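CheQ (Campylobacter jejuni subsp. jejuni, PDB 6A51) probably helps to control transcription of the core chemotaxis operon cheVAW in Campylobacter, together with the regulator CheP. Local coordinates at residues R35-S40 / E70-A75. Numbering follows the deposited sequence.
Sequences RFAGIS and EKHQQA
Ala37 and Ala75 bring the two backbones together, with their CA atoms 5.0 Å apart. Segment 35-40 lies on helix 30-37, and Ala75 lies in the short helix 73-77. Gly38 is the first residue to leave helical angles, with a positive phi of 88°, and the chain then runs on as a loop through Ile39. His72 holds the N-cap position of the second helix. Just ahead of it, residues 70-71 form a 3-10 segment.

The Ala75 methyl packs against the backbone between Phe36 and Ala37. Ala75 CB is 3.5 Å from Ala37 N. Ala75 CB also meets the CB atoms of Phe36 and Ala37, each at 3.8 Å. Phe36 touches through its CB, while its ring leads away toward Gln78 and Cys79. The residues around Gly38, where the chain leaves helix 30-37, pack on the start of helix 73-77; the centre of the contact is about 24 Å from the centre of the chain. The strands 52-55 and 62-64 lie in sequence between the two segments.

His72 meets Ala37 and Ile39 with its ring. The Ala37 methyl sits over one face of the imidazole in a CH-pi contact, 4.3 Å from Ala37 CB to the His72 ring centroid. The Ile39 and His72 side chains come from opposite directions. Ile39 CG2 and CD1 lie on the same side of the ring as the Ala37 methyl. Ile39 CG2 is 3.5 Å from His72 NE2, and Ile39 CD1 is 3.8 Å from His72 CE1. A chi1 of 71° sets Ile39 CG1 between the backbone N and the carbonyl carbon and leaves CG2 anti to the carbonyl carbon. CG2 and the CD1 carried by CG1 thus both touch the imidazole. Trp47 touches both Ile39 and His72, and Phe33 packs against Ile39 and Ala75.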
ATOM      1  N   ARG A  35       4.801 -18.479   7.631  1.00 57.60           N
ATOM      2  CA  ARG A  35       4.229 -19.722   7.138  1.00 47.57           C
ATOM      3  C   ARG A  35       5.251 -20.493   6.256  1.00 51.93           C
ATOM      4  O   ARG A  35       5.396 -21.671   6.379  1.00 59.41           O
ATOM      5  CB  ARG A  35       2.837 -19.521   6.513  1.00 42.93           C
ATOM      6  CG  ARG A  35       1.794 -18.874   7.440  1.00 52.93           C
ATOM      7  CD  ARG A  35       0.335 -18.951   6.945  1.00 72.53           C
ATOM      8  NE  ARG A  35      -0.583 -17.799   7.175  1.00102.81           N
ATOM      9  CZ  ARG A  35      -1.662 -17.804   7.980  1.00 98.11           C
ATOM     10  NH1 ARG A  35      -1.964 -18.874   8.696  1.00 74.18           N
ATOM     11  NH2 ARG A  35      -2.461 -16.736   8.097  1.00 78.99           N
ATOM     12  N   PHE A  36       5.982 -19.804   5.399  1.00 43.76           N
ATOM     13  CA  PHE A  36       6.995 -20.405   4.551  1.00 58.49           C
ATOM     14  C   PHE A  36       8.182 -20.913   5.319  1.00 60.52           C
ATOM     15  O   PHE A  36       8.780 -21.902   4.967  1.00 68.53           O
ATOM     16  CB  PHE A  36       7.457 -19.455   3.466  1.00 51.30           C
ATOM     17  CG  PHE A  36       6.419 -19.175   2.450  1.00 71.45           C
ATOM     18  CD1 PHE A  36       5.530 -20.152   2.083  1.00 71.42           C
ATOM     19  CD2 PHE A  36       6.329 -17.951   1.861  1.00 72.94           C
ATOM     20  CE1 PHE A  36       4.557 -19.910   1.155  1.00 71.49           C
ATOM     21  CE2 PHE A  36       5.361 -17.696   0.925  1.00 74.89           C
ATOM     22  CZ  PHE A  36       4.471 -18.677   0.573  1.00 70.15           C
ATOM     23  N   ALA A  37       8.534 -20.176   6.350  1.00 70.78           N
ATOM     24  CA  ALA A  37       9.643 -20.471   7.241  1.00 71.55           C
ATOM     25  C   ALA A  37       9.365 -21.576   8.232  1.00 58.38           C
ATOM     26  O   ALA A  37      10.258 -22.224   8.719  1.00 56.35           O
ATOM     27  CB  ALA A  37      10.079 -19.213   7.955  1.00 54.91           C
ATOM     28  N   GLY A  38       8.104 -21.742   8.549  1.00 55.04           N
ATOM     29  CA  GLY A  38       7.673 -22.742   9.480  1.00 50.22           C
ATOM     30  C   GLY A  38       7.688 -22.275  10.898  1.00 68.64           C
ATOM     31  O   GLY A  38       7.341 -23.009  11.788  1.00 87.26           O
ATOM     32  N   ILE A  39       8.093 -21.041  11.109  1.00 61.27           N
ATOM     33  CA  ILE A  39       8.154 -20.451  12.421  1.00 47.02           C
ATOM     34  C   ILE A  39       6.859 -19.862  12.910  1.00 50.34           C
ATOM     35  O   ILE A  39       5.898 -19.779  12.201  1.00 33.32           O
ATOM     36  CB  ILE A  39       9.292 -19.449  12.525  1.00 57.28           C
ATOM     37  CG1 ILE A  39       9.001 -18.195  11.712  1.00 51.52           C
ATOM     38  CG2 ILE A  39      10.566 -20.090  12.048  1.00 46.54           C
ATOM     39  CD1 ILE A  39      10.202 -17.314  11.503  1.00 45.07           C
ATOM     40  N   SER A  40       6.866 -19.491  14.168  1.00 48.14           N
ATOM     41  CA  SER A  40       5.739 -18.911  14.829  1.00 43.39           C
ATOM     42  C   SER A  40       5.485 -17.532  14.327  1.00 53.70           C
ATOM     43  O   SER A  40       6.352 -16.874  13.840  1.00 53.23           O
ATOM     44  CB  SER A  40       6.032 -18.809  16.308  1.00 60.56           C
ATOM     45  OG  SER A  40       5.130 -17.953  16.968  1.00 56.55           O
ATOM     46  N   GLU A  70      19.883 -15.845   7.746  1.00 77.01           N
ATOM     47  CA  GLU A  70      20.357 -16.797   6.736  1.00 66.69           C
ATOM     48  C   GLU A  70      19.681 -18.146   6.894  1.00 60.45           C
ATOM     49  O   GLU A  70      19.405 -18.820   5.897  1.00 67.95           O
ATOM     50  CB  GLU A  70      21.873 -16.974   6.799  1.00 52.36           C
ATOM     51  CG  GLU A  70      22.653 -15.873   6.087  1.00 94.40           C
ATOM     52  CD  GLU A  70      22.637 -14.545   6.836  1.00112.65           C
ATOM     53  OE1 GLU A  70      22.244 -14.529   8.025  1.00109.04           O
ATOM     54  OE2 GLU A  70      23.015 -13.515   6.231  1.00118.03           O
ATOM     55  N   LYS A  71      19.377 -18.534   8.135  1.00 56.83           N
ATOM     56  CA  LYS A  71      18.591 -19.730   8.430  1.00 52.04           C
ATOM     57  C   LYS A  71      17.258 -19.757   7.697  1.00 54.49           C
ATOM     58  O   LYS A  71      16.576 -20.788   7.714  1.00 51.19           O
ATOM     59  CB  LYS A  71      18.327 -19.813   9.936  1.00 51.26           C
ATOM     60  CG  LYS A  71      19.444 -19.204  10.812  1.00 61.10           C
ATOM     61  CD  LYS A  71      18.968 -19.019  12.252  1.00 75.59           C
ATOM     62  CE  LYS A  71      17.975 -20.111  12.653  1.00 58.38           C
ATOM     63  NZ  LYS A  71      17.468 -19.898  14.028  1.00 64.47           N
ATOM     64  N   HIS A  72      16.860 -18.645   7.085  1.00 58.29           N
ATOM     65  CA  HIS A  72      15.527 -18.495   6.536  1.00 66.94           C
ATOM     66  C   HIS A  72      15.510 -17.946   5.119  1.00 61.03           C
ATOM     67  O   HIS A  72      14.417 -17.733   4.581  1.00 57.56           O
ATOM     68  CB  HIS A  72      14.686 -17.582   7.439  1.00 51.15           C
ATOM     69  CG  HIS A  72      14.248 -18.233   8.713  1.00 60.54           C
ATOM     70  ND1 HIS A  72      14.177 -17.552   9.910  1.00 69.60           N
ATOM     71  CD2 HIS A  72      13.854 -19.501   8.976  1.00 56.47           C
ATOM     72  CE1 HIS A  72      13.755 -18.372  10.856  1.00 55.24           C
ATOM     73  NE2 HIS A  72      13.553 -19.561  10.316  1.00 54.85           N
ATOM     74  N   GLN A  73      16.681 -17.730   4.497  1.00 52.32           N
ATOM     75  CA  GLN A  73      16.747 -17.146   3.156  1.00 62.94           C
ATOM     76  C   GLN A  73      15.930 -17.924   2.131  1.00 69.48           C
ATOM     77  O   GLN A  73      15.478 -17.351   1.132  1.00 70.86           O
ATOM     78  CB  GLN A  73      18.191 -17.062   2.687  1.00 48.02           C
ATOM     79  CG  GLN A  73      19.022 -16.075   3.467  1.00 70.75           C
ATOM     80  CD  GLN A  73      18.622 -14.634   3.200  1.00 76.56           C
ATOM     81  OE1 GLN A  73      18.401 -13.858   4.133  1.00 77.15           O
ATOM     82  NE2 GLN A  73      18.541 -14.265   1.921  1.00 71.97           N
ATOM     83  N   GLN A  74      15.738 -19.224   2.346  1.00 68.01           N
ATOM     84  CA  GLN A  74      14.883 -19.987   1.446  1.00 75.33           C
ATOM     85  C   GLN A  74      13.446 -19.481   1.511  1.00 70.61           C
ATOM     86  O   GLN A  74      12.833 -19.180   0.481  1.00 70.15           O
ATOM     87  CB  GLN A  74      14.965 -21.471   1.796  1.00 85.56           C
ATOM     88  CG  GLN A  74      14.550 -22.400   0.674  1.00 78.91           C
ATOM     89  CD  GLN A  74      13.811 -23.617   1.193  1.00 93.98           C
ATOM     90  OE1 GLN A  74      12.753 -23.494   1.816  1.00 96.55           O
ATOM     91  NE2 GLN A  74      14.369 -24.798   0.952  1.00 84.60           N
ATOM     92  N   ALA A  75      12.898 -19.365   2.728  1.00 75.94           N
ATOM     93  CA  ALA A  75      11.540 -18.857   2.896  1.00 62.88           C
ATOM     94  C   ALA A  75      11.412 -17.420   2.407  1.00 63.56           C
ATOM     95  O   ALA A  75      10.362 -17.027   1.882  1.00 52.13           O
ATOM     96  CB  ALA A  75      11.118 -18.956   4.360  1.00 53.37           C
TER